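Long-range contacts in amine Dehydrogenase (Pseudomonas putida, PDB 1JMX), which probably oxidises primary amines as a quinohaem dehydrogenase, this chain supplying its seven-bladed beta-propeller subunit: residues D230-Y235 with T247-D252; W187-Y192 with Y214-F219; C37-K42 with A57-N62. All coordinates share one frame; numbering follows the deposited sequence.

Contact 1 of 3, residues D230-Y235 with T247-D252; sequences DLLYGY and TQEFAD
Phe250 takes the chi1 of 62° that sets CG between its own backbone N and carbonyl carbon, and this folds the ring back over the partner strand, where one face receives CB of Tyr233, 4.0 Å from CZ. The ring edge is turned to the backbone of the next residues, with CE2 3.4 Å from Gly234 O. Tyr235 adds its CB near CD2 of Phe250, and its CG, anti to the backbone N (chi1 -176°), carries the phenol away from 247-252 toward strand 209-218, where its OH is hydrogen-bonded to Glu209 OE1. The backbones belong to a beta hairpin, strands 230-239 and 245-250 of one propeller blade. Tyr235 and Gln248 form an antiparallel hydrogen-bonded pair: Gln248 N gives to Tyr235 O, and Tyr235 N returns a bond to Gln248 O, both 2.9 Å. Gly234 and Glu249 bring their CA atoms to 3.7 Å at the adjacent non-hydrogen-bonded pair. Tyr233 O then accepts from Phe250 N, whereas Tyr233 N donates to Ala251 O in a nearly straight bond of 2.9 Å; Phe250 and Ala251 thus both face Tyr233, as in a beta bulge, where the chain turns a corner at Ala251, whose own buried N finds no partner. Beyond the corner, OD1 of Asp230 lies 2.7 Å from OD2 of Asp252, and Arg218, salt-bridged to Asp230, would probably ease any like-charge repulsion.

Contact 2 of 3, residues W187-Y192 with Y214-F219; sequences WNRKGY and YTIARF
Tyr192 lays its ring between two arginines, Arg218 reaching it across the contact and Arg189 from its own loop, and its path from CB outward runs through the middle of the contact. CB touches CD1 of Ile216 at 3.6 Å, the two side chains crossing at about a right angle. With chi1 at -69°, CG stands anti to the carbonyl carbon and the ring runs out alongside Arg218, pointing the same way. CG and CD2 still border the Ile216 methyl; CE2 passes on to Arg218, with CG of the arginine 3.8 Å away, and CZ keeps to the same methylene. This is a CH-pi contact, Arg218 CG standing 3.9 Å from the ring centroid and 17° off the normal. At the tip, Tyr192 OH ends 3.7 Å from Arg218 NE, at the edge of a guanidinium turned 75° from the ring. Over the centre of the opposite face lies CZ of Arg189, 3.6 Å above the plane.

The loop between strands 178-182 and 209-218 thus packs on the latter, an outermost strand of its blade within this chain. A type II turn from Arg189 to Tyr192, with Gly191 at its positive-phi position, brings it to the strand end, where Phe219 N donates to Gly191 O at 2.8 Å. At the other end of the loop segment, Trp187 presents its edge to Tyr214 OH, which together with Arg189 binds Glu249. Arg218 packs through its methylene and Arg189 through its guanidinium face, while both are also salt-bridged, Arg189 to Glu249 and Arg218 to Asp230; the acids probably fix the guanidinium orientations, holding the ring between a flat cation and a methylene.

Contact 3 of 3, residues C37-K42 with A57-N62; sequences CVMPDK and AYVLNN
Asn62 and Lys42 hold each other by two hydrogen bonds, one using the asparagine backbone and the other its side chain. Asn62 N donates to Lys42 O at 2.7 Å, and Lys42 N donates to Asn62 OD1 at 3.1 Å; in both, the donor is tilted about 30° from the plane of the carbonyl. The amide reaches back because CG of Asn62 lies anti to its backbone N (chi1 -151°), which also brings OD1 to 3.3 Å from CB of Asp41. Its other end, ND2, is taken by Asp66, while Asp41 OD2 is bonded to Tyr68 OH.

Asn61 is engaged at both ends of its buried amide. OD1 accepts from Gly44 N; ND2 gives to Asn21 OD1 and to a water at 3.1 Å, which in turn donates to Pro40 O over 2.7 Å. ND2 also stands 3.4 Å from Lys42 O, but at an angle too poor for a bond. Behind this polar group Met39 and Val59 reach toward each other tip to tip, SD lying 4.1 Å from CG2, and the methionine methyl rests against the Asn61 amide. Segment 37-42 leaves one propeller blade, at the strand that carries Cys37, disulfide-bonded to Cys75, and meets the end of strand 56-61 in the next. One direct backbone bond is supplemented by the Asn62 amide, which takes up Lys42 N, and by Asn61 through a water to Pro40 O, so side chains supply what strand pairing does not.

From the N terminus, contact 3 comes first: 37-42 leaves the first blade, which the C-terminal strand 345-348 helps to complete, and meets 57-62 in the second, closing a loop that contains strand 47-50. Far along the chain, contact 2 closes a longer loop, fastening 187-192, in the connection after strand 178-182, to strand 209-218. Contact 1 then closes the hairpin that follows, in the same sheet. The three stand in series, none nesting or crossing. Contacts 1 and 2 touch, their centres about 10 Å apart, whereas contact 3 lies on the opposite side of the chain's centre, its centre about 36 Å from that of contact 1 and about 39 Å from that of contact 2.

Contact 1 of 3, residues D230-Y235 with T247-D252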
loop_
_atom_site.group_PDB
_atom_site.type_symbol
_atom_site.label_atom_id
_atom_site.label_comp_id
_atom_site.label_asym_id
_atom_site.label_seq_id
_atom_site.Cartn_x
_atom_site.Cartn_y
_atom_site.Cartn_z
ATOM N N ASP B 230 11.241 -0.868 -25.617
ATOM C CA ASP B 230 11.811 -2.162 -25.258
ATOM C C ASP B 230 12.594 -2.110 -23.940
ATOM O O ASP B 230 13.600 -1.404 -23.827
ATOM C CB ASP B 230 12.733 -2.619 -26.397
ATOM C CG ASP B 230 12.972 -4.111 -26.400
ATOM O OD1 ASP B 230 12.153 -4.847 -25.801
ATOM O OD2 ASP B 230 13.971 -4.550 -27.023
ATOM N N LEU B 231 12.158 -2.899 -22.966
ATOM C CA LEU B 231 12.817 -2.932 -21.668
ATOM C C LEU B 231 14.105 -3.733 -21.652
ATOM O O LEU B 231 14.108 -4.916 -21.962
ATOM C CB LEU B 231 11.866 -3.447 -20.587
ATOM C CG LEU B 231 10.920 -2.407 -19.979
ATOM C CD1 LEU B 231 10.069 -3.053 -18.880
ATOM C CD2 LEU B 231 11.733 -1.235 -19.407
ATOM N N LEU B 232 15.188 -3.085 -21.231
ATOM C CA LEU B 232 16.502 -3.717 -21.166
ATOM C C LEU B 232 17.144 -3.585 -19.783
ATOM O O LEU B 232 16.837 -2.663 -19.025
ATOM C CB LEU B 232 17.441 -3.057 -22.182
ATOM C CG LEU B 232 17.028 -3.018 -23.650
ATOM C CD1 LEU B 232 17.771 -1.911 -24.363
ATOM C CD2 LEU B 232 17.301 -4.365 -24.305
ATOM N N TYR B 233 18.020 -4.528 -19.453
ATOM C CA TYR B 233 18.757 -4.469 -18.202
ATOM C C TYR B 233 20.177 -4.075 -18.571
ATOM O O TYR B 233 20.714 -4.507 -19.593
ATOM C CB TYR B 233 18.769 -5.809 -17.471
ATOM C CG TYR B 233 17.989 -5.783 -16.171
ATOM C CD1 TYR B 233 16.781 -6.462 -16.054
ATOM C CD2 TYR B 233 18.437 -5.044 -15.073
ATOM C CE1 TYR B 233 16.036 -6.406 -14.891
ATOM C CE2 TYR B 233 17.690 -4.980 -13.897
ATOM C CZ TYR B 233 16.489 -5.664 -13.817
ATOM O OH TYR B 233 15.714 -5.595 -12.687
ATOM N N GLY B 234 20.758 -3.205 -17.763
ATOM C CA GLY B 234 22.105 -2.760 -18.013
ATOM C C GLY B 234 22.975 -2.926 -16.788
ATOM O O GLY B 234 22.505 -3.242 -15.689
ATOM N N TYR B 235 24.261 -2.700 -16.997
ATOM C CA TYR B 235 25.258 -2.803 -15.959
ATOM C C TYR B 235 26.119 -1.556 -16.068
ATOM O O TYR B 235 26.567 -1.177 -17.152
ATOM C CB TYR B 235 26.118 -4.036 -16.196
ATOM C CG TYR B 235 27.143 -4.309 -15.130
ATOM C CD1 TYR B 235 26.775 -4.908 -13.931
ATOM C CD2 TYR B 235 28.494 -4.060 -15.354
ATOM C CE1 TYR B 235 27.724 -5.271 -12.986
ATOM C CE2 TYR B 235 29.455 -4.419 -14.409
ATOM C CZ TYR B 235 29.062 -5.030 -13.232
ATOM O OH TYR B 235 29.999 -5.458 -12.318
ATOM N N THR B 247 29.195 1.336 -18.937
ATOM C CA THR B 247 27.780 0.992 -18.940
ATOM C C THR B 247 27.522 0.116 -20.158
ATOM O O THR B 247 28.210 0.241 -21.177
ATOM C CB THR B 247 26.871 2.224 -19.074
ATOM O OG1 THR B 247 27.042 2.797 -20.375
ATOM C CG2 THR B 247 27.183 3.260 -18.003
ATOM N N GLN B 248 26.537 -0.771 -20.054
ATOM C CA GLN B 248 26.191 -1.634 -21.168
ATOM C C GLN B 248 25.006 -2.537 -20.862
ATOM O O GLN B 248 24.963 -3.177 -19.807
ATOM C CB GLN B 248 27.396 -2.473 -21.604
ATOM C CG GLN B 248 27.519 -3.844 -20.974
ATOM C CD GLN B 248 27.889 -4.885 -22.011
ATOM O OE1 GLN B 248 29.053 -4.992 -22.414
ATOM N NE2 GLN B 248 26.890 -5.626 -22.491
ATOM N N GLU B 249 24.039 -2.569 -21.776
ATOM C CA GLU B 249 22.863 -3.420 -21.613
ATOM C C GLU B 249 23.270 -4.860 -21.933
ATOM O O GLU B 249 24.023 -5.100 -22.883
ATOM C CB GLU B 249 21.734 -2.961 -22.531
ATOM C CG GLU B 249 21.195 -1.581 -22.201
ATOM C CD GLU B 249 22.163 -0.468 -22.550
ATOM O OE1 GLU B 249 22.794 -0.536 -23.627
ATOM O OE2 GLU B 249 22.290 0.486 -21.759
ATOM N N PHE B 250 22.798 -5.814 -21.131
ATOM C CA PHE B 250 23.159 -7.220 -21.330
ATOM C C PHE B 250 22.005 -8.204 -21.545
ATOM O O PHE B 250 22.217 -9.417 -21.540
ATOM C CB PHE B 250 24.039 -7.709 -20.170
ATOM C CG PHE B 250 23.369 -7.652 -18.822
ATOM C CD1 PHE B 250 22.667 -8.752 -18.332
ATOM C CD2 PHE B 250 23.459 -6.511 -18.030
ATOM C CE1 PHE B 250 22.067 -8.716 -17.075
ATOM C CE2 PHE B 250 22.860 -6.466 -16.768
ATOM C CZ PHE B 250 22.164 -7.570 -16.292
ATOM N N ALA B 251 20.798 -7.686 -21.742
ATOM C CA ALA B 251 19.639 -8.548 -21.932
ATOM C C ALA B 251 18.318 -7.796 -21.978
ATOM O O ALA B 251 18.173 -6.724 -21.386
ATOM C CB ALA B 251 19.575 -9.574 -20.807
ATOM N N ASP B 252 17.350 -8.363 -22.690
ATOM C CA ASP B 252 16.033 -7.764 -22.732
ATOM C C ASP B 252 15.386 -8.219 -21.429
ATOM O O ASP B 252 15.533 -9.372 -21.025
ATOM C CB ASP B 252 15.209 -8.256 -23.929
ATOM C CG ASP B 252 13.837 -7.595 -23.991
ATOM O OD1 ASP B 252 12.834 -8.240 -23.611
ATOM O OD2 ASP B 252 13.759 -6.406 -24.379
#

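Contact 2 of 3, residues W187-Y192 with Y214-F219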
loop_
_atom_site.group_PDB
_atom_site.type_symbol
_atom_site.label_atom_id
_atom_site.label_comp_id
_atom_site.label_asym_id
_atom_site.label_seq_id
_atom_site.Cartn_x
_atom_site.Cartn_y
_atom_site.Cartn_z
ATOM N N TRP B 187 21.447 11.699 -18.717
ATOM C CA TRP B 187 22.082 10.937 -19.786
ATOM C C TRP B 187 21.130 11.150 -20.956
ATOM O O TRP B 187 20.114 10.461 -21.074
ATOM C CB TRP B 187 22.108 9.448 -19.418
ATOM C CG TRP B 187 22.905 8.554 -20.334
ATOM C CD1 TRP B 187 23.691 8.936 -21.384
ATOM C CD2 TRP B 187 23.034 7.130 -20.233
ATOM N NE1 TRP B 187 24.309 7.838 -21.936
ATOM C CE2 TRP B 187 23.924 6.717 -21.249
ATOM C CE3 TRP B 187 22.486 6.163 -19.378
ATOM C CZ2 TRP B 187 24.282 5.377 -21.433
ATOM C CZ3 TRP B 187 22.842 4.834 -19.556
ATOM C CH2 TRP B 187 23.733 4.452 -20.579
ATOM N N ASN B 188 21.405 12.160 -21.771
ATOM C CA ASN B 188 20.544 12.457 -22.913
ATOM C C ASN B 188 20.871 11.547 -24.094
ATOM O O ASN B 188 21.372 11.987 -25.128
ATOM C CB ASN B 188 20.660 13.934 -23.291
ATOM C CG ASN B 188 19.901 14.835 -22.333
ATOM O OD1 ASN B 188 18.705 15.102 -22.535
ATOM N ND2 ASN B 188 20.575 15.295 -21.271
ATOM N N ARG B 189 20.584 10.266 -23.900
ATOM C CA ARG B 189 20.834 9.231 -24.884
ATOM C C ARG B 189 19.612 9.097 -25.802
ATOM O O ARG B 189 18.560 8.608 -25.374
ATOM C CB ARG B 189 21.077 7.931 -24.127
ATOM C CG ARG B 189 21.604 6.793 -24.941
ATOM C CD ARG B 189 21.635 5.581 -24.063
ATOM N NE ARG B 189 22.212 4.428 -24.732
ATOM C CZ ARG B 189 22.251 3.213 -24.198
ATOM N NH1 ARG B 189 21.746 3.001 -22.987
ATOM N NH2 ARG B 189 22.785 2.208 -24.875
ATOM N N LYS B 190 19.749 9.519 -27.061
ATOM C CA LYS B 190 18.623 9.449 -27.994
ATOM C C LYS B 190 18.181 8.024 -28.330
ATOM O O LYS B 190 19.004 7.126 -28.478
ATOM C CB LYS B 190 18.901 10.238 -29.278
ATOM C CG LYS B 190 17.609 10.692 -29.961
ATOM C CD LYS B 190 16.771 11.578 -29.004
ATOM C CE LYS B 190 15.275 11.621 -29.371
ATOM N NZ LYS B 190 14.530 10.356 -29.016
ATOM N N GLY B 191 16.869 7.830 -28.429
ATOM C CA GLY B 191 16.328 6.517 -28.728
ATOM C C GLY B 191 16.106 5.703 -27.471
ATOM O O GLY B 191 15.581 4.593 -27.520
ATOM N N TYR B 192 16.530 6.253 -26.340
ATOM C CA TYR B 192 16.375 5.588 -25.054
ATOM C C TYR B 192 15.759 6.543 -24.050
ATOM O O TYR B 192 15.774 7.762 -24.233
ATOM C CB TYR B 192 17.727 5.153 -24.502
ATOM C CG TYR B 192 18.395 4.037 -25.247
ATOM C CD1 TYR B 192 19.031 4.267 -26.471
ATOM C CD2 TYR B 192 18.442 2.753 -24.707
ATOM C CE1 TYR B 192 19.704 3.237 -27.134
ATOM C CE2 TYR B 192 19.108 1.726 -25.355
ATOM C CZ TYR B 192 19.739 1.972 -26.566
ATOM O OH TYR B 192 20.427 0.956 -27.191
ATOM N N TYR B 214 20.769 -1.444 -13.764
ATOM C CA TYR B 214 19.792 -0.429 -14.106
ATOM C C TYR B 214 18.921 -0.976 -15.222
ATOM O O TYR B 214 19.243 -2.008 -15.809
ATOM C CB TYR B 214 20.472 0.885 -14.532
ATOM C CG TYR B 214 21.287 0.832 -15.808
ATOM C CD1 TYR B 214 20.688 1.030 -17.053
ATOM C CD2 TYR B 214 22.671 0.625 -15.767
ATOM C CE1 TYR B 214 21.445 1.026 -18.227
ATOM C CE2 TYR B 214 23.439 0.616 -16.941
ATOM C CZ TYR B 214 22.814 0.818 -18.160
ATOM O OH TYR B 214 23.556 0.812 -19.306
ATOM N N THR B 215 17.773 -0.346 -15.445
ATOM C CA THR B 215 16.884 -0.747 -16.526
ATOM C C THR B 215 16.719 0.494 -17.376
ATOM O O THR B 215 16.879 1.613 -16.886
ATOM C CB THR B 215 15.488 -1.225 -16.037
ATOM O OG1 THR B 215 14.815 -0.162 -15.353
ATOM C CG2 THR B 215 15.608 -2.432 -15.120
ATOM N N ILE B 216 16.452 0.304 -18.659
ATOM C CA ILE B 216 16.273 1.437 -19.555
ATOM C C ILE B 216 15.349 1.031 -20.690
ATOM O O ILE B 216 15.324 -0.132 -21.087
ATOM C CB ILE B 216 17.634 1.954 -20.110
ATOM C CG1 ILE B 216 17.451 3.335 -20.743
ATOM C CG2 ILE B 216 18.234 0.954 -21.102
ATOM C CD1 ILE B 216 18.722 3.982 -21.213
ATOM N N ALA B 217 14.544 1.978 -21.157
ATOM C CA ALA B 217 13.608 1.724 -22.248
ATOM C C ALA B 217 14.202 2.170 -23.574
ATOM O O ALA B 217 14.664 3.302 -23.702
ATOM C CB ALA B 217 12.297 2.457 -21.994
ATOM N N ARG B 218 14.238 1.271 -24.550
ATOM C CA ARG B 218 14.765 1.639 -25.849
ATOM C C ARG B 218 13.572 1.830 -26.758
ATOM O O ARG B 218 12.889 0.869 -27.108
ATOM C CB ARG B 218 15.682 0.568 -26.426
ATOM C CG ARG B 218 16.296 1.027 -27.738
ATOM C CD ARG B 218 16.518 -0.103 -28.727
ATOM N NE ARG B 218 17.503 -1.070 -28.257
ATOM C CZ ARG B 218 17.250 -2.366 -28.070
ATOM N NH1 ARG B 218 16.031 -2.860 -28.321
ATOM N NH2 ARG B 218 18.208 -3.165 -27.595
ATOM N N PHE B 219 13.314 3.081 -27.113
ATOM C CA PHE B 219 12.195 3.440 -27.976
ATOM C C PHE B 219 12.229 2.776 -29.367
ATOM O O PHE B 219 11.125 2.539 -29.926
ATOM C CB PHE B 219 12.150 4.954 -28.142
ATOM C CG PHE B 219 12.175 5.712 -26.847
ATOM C CD1 PHE B 219 12.926 6.882 -26.730
ATOM C CD2 PHE B 219 11.414 5.289 -25.760
ATOM C CE1 PHE B 219 12.911 7.624 -25.551
ATOM C CE2 PHE B 219 11.393 6.026 -24.572
ATOM C CZ PHE B 219 12.141 7.195 -24.470
#

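Contact 3 of 3, residues C37-K42 with A57-N62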
loop_
_atom_site.group_PDB
_atom_site.type_symbol
_atom_site.label_atom_id
_atom_site.label_comp_id
_atom_site.label_asym_id
_atom_site.label_seq_id
_atom_site.Cartn_x
_atom_site.Cartn_y
_atom_site.Cartn_z
ATOM N N CYS B 37 28.861 -11.682 16.353
ATOM C CA CYS B 37 29.047 -10.517 17.201
ATOM C C CYS B 37 27.693 -9.858 17.377
ATOM O O CYS B 37 26.951 -9.693 16.414
ATOM C CB CYS B 37 29.982 -9.485 16.544
ATOM S SG CYS B 37 31.738 -9.915 16.272
ATOM N N VAL B 38 27.345 -9.524 18.609
ATOM C CA VAL B 38 26.096 -8.824 18.846
ATOM C C VAL B 38 26.431 -7.342 18.660
ATOM O O VAL B 38 27.463 -6.857 19.137
ATOM C CB VAL B 38 25.542 -9.085 20.257
ATOM C CG1 VAL B 38 24.266 -8.301 20.475
ATOM C CG2 VAL B 38 25.273 -10.565 20.433
ATOM N N MET B 39 25.601 -6.654 17.886
ATOM C CA MET B 39 25.805 -5.248 17.615
ATOM C C MET B 39 25.035 -4.336 18.556
ATOM O O MET B 39 23.993 -4.704 19.100
ATOM C CB MET B 39 25.499 -4.939 16.153
ATOM C CG MET B 39 26.508 -5.559 15.216
ATOM S SD MET B 39 26.368 -4.907 13.577
ATOM C CE MET B 39 24.739 -5.530 13.121
ATOM N N PRO B 40 25.577 -3.135 18.792
ATOM C CA PRO B 40 24.953 -2.159 19.678
ATOM C C PRO B 40 23.707 -1.510 19.092
ATOM O O PRO B 40 23.544 -1.410 17.879
ATOM C CB PRO B 40 26.068 -1.143 19.884
ATOM C CG PRO B 40 26.757 -1.153 18.561
ATOM C CD PRO B 40 26.844 -2.612 18.244
ATOM N N ASP B 41 22.842 -1.065 19.989
ATOM C CA ASP B 41 21.596 -0.403 19.637
ATOM C C ASP B 41 20.613 -1.274 18.845
ATOM O O ASP B 41 20.395 -2.434 19.208
ATOM C CB ASP B 41 21.896 0.946 18.973
ATOM C CG ASP B 41 22.683 1.876 19.891
ATOM O OD1 ASP B 41 22.540 1.760 21.129
ATOM O OD2 ASP B 41 23.458 2.713 19.381
ATOM N N LYS B 42 20.015 -0.728 17.788
ATOM C CA LYS B 42 19.041 -1.476 17.000
ATOM C C LYS B 42 19.493 -1.700 15.557
ATOM O O LYS B 42 20.336 -0.972 15.049
ATOM C CB LYS B 42 17.688 -0.759 17.042
ATOM C CG LYS B 42 17.113 -0.602 18.453
ATOM C CD LYS B 42 16.659 -1.950 19.006
ATOM C CE LYS B 42 16.351 -1.912 20.507
ATOM N NZ LYS B 42 15.134 -1.108 20.867
ATOM N N ALA B 57 34.771 -3.709 10.520
ATOM C CA ALA B 57 33.569 -3.594 9.705
ATOM C C ALA B 57 32.818 -2.337 10.124
ATOM O O ALA B 57 32.642 -2.086 11.312
ATOM C CB ALA B 57 32.675 -4.819 9.899
ATOM N N TYR B 58 32.449 -1.509 9.156
ATOM C CA TYR B 58 31.678 -0.307 9.453
ATOM C C TYR B 58 30.246 -0.580 9.016
ATOM O O TYR B 58 30.009 -0.995 7.883
ATOM C CB TYR B 58 32.276 0.926 8.770
ATOM C CG TYR B 58 33.555 1.389 9.438
ATOM C CD1 TYR B 58 34.798 0.914 9.015
ATOM C CD2 TYR B 58 33.518 2.277 10.513
ATOM C CE1 TYR B 58 35.964 1.311 9.644
ATOM C CE2 TYR B 58 34.682 2.677 11.149
ATOM C CZ TYR B 58 35.905 2.192 10.710
ATOM O OH TYR B 58 37.068 2.589 11.335
ATOM N N VAL B 59 29.308 -0.376 9.943
ATOM C CA VAL B 59 27.888 -0.663 9.728
ATOM C C VAL B 59 26.904 0.490 9.942
ATOM O O VAL B 59 26.923 1.153 10.983
ATOM C CB VAL B 59 27.440 -1.835 10.662
ATOM C CG1 VAL B 59 26.051 -2.337 10.288
ATOM C CG2 VAL B 59 28.451 -2.976 10.615
ATOM N N LEU B 60 26.043 0.716 8.950
ATOM C CA LEU B 60 24.997 1.737 9.028
ATOM C C LEU B 60 23.882 0.980 9.736
ATOM O O LEU B 60 23.344 0.016 9.194
ATOM C CB LEU B 60 24.519 2.141 7.632
ATOM C CG LEU B 60 23.980 3.551 7.363
ATOM C CD1 LEU B 60 22.908 3.460 6.288
ATOM C CD2 LEU B 60 23.432 4.218 8.606
ATOM N N ASN B 61 23.575 1.389 10.958
ATOM C CA ASN B 61 22.560 0.720 11.750
ATOM C C ASN B 61 21.693 1.708 12.516
ATOM O O ASN B 61 21.672 2.899 12.211
ATOM C CB ASN B 61 23.245 -0.232 12.733
ATOM C CG ASN B 61 22.644 -1.624 12.721
ATOM O OD1 ASN B 61 21.801 -1.953 11.883
ATOM N ND2 ASN B 61 23.081 -2.450 13.653
ATOM N N ASN B 62 20.960 1.183 13.493
ATOM C CA ASN B 62 20.078 1.971 14.351
ATOM C C ASN B 62 19.082 2.817 13.569
ATOM O O ASN B 62 18.948 4.024 13.794
ATOM C CB ASN B 62 20.896 2.848 15.295
ATOM C CG ASN B 62 20.181 3.123 16.593
ATOM O OD1 ASN B 62 19.501 2.254 17.132
ATOM N ND2 ASN B 62 20.328 4.332 17.105
HETATM O O HOH W 1 25.126 -1.298 15.643
#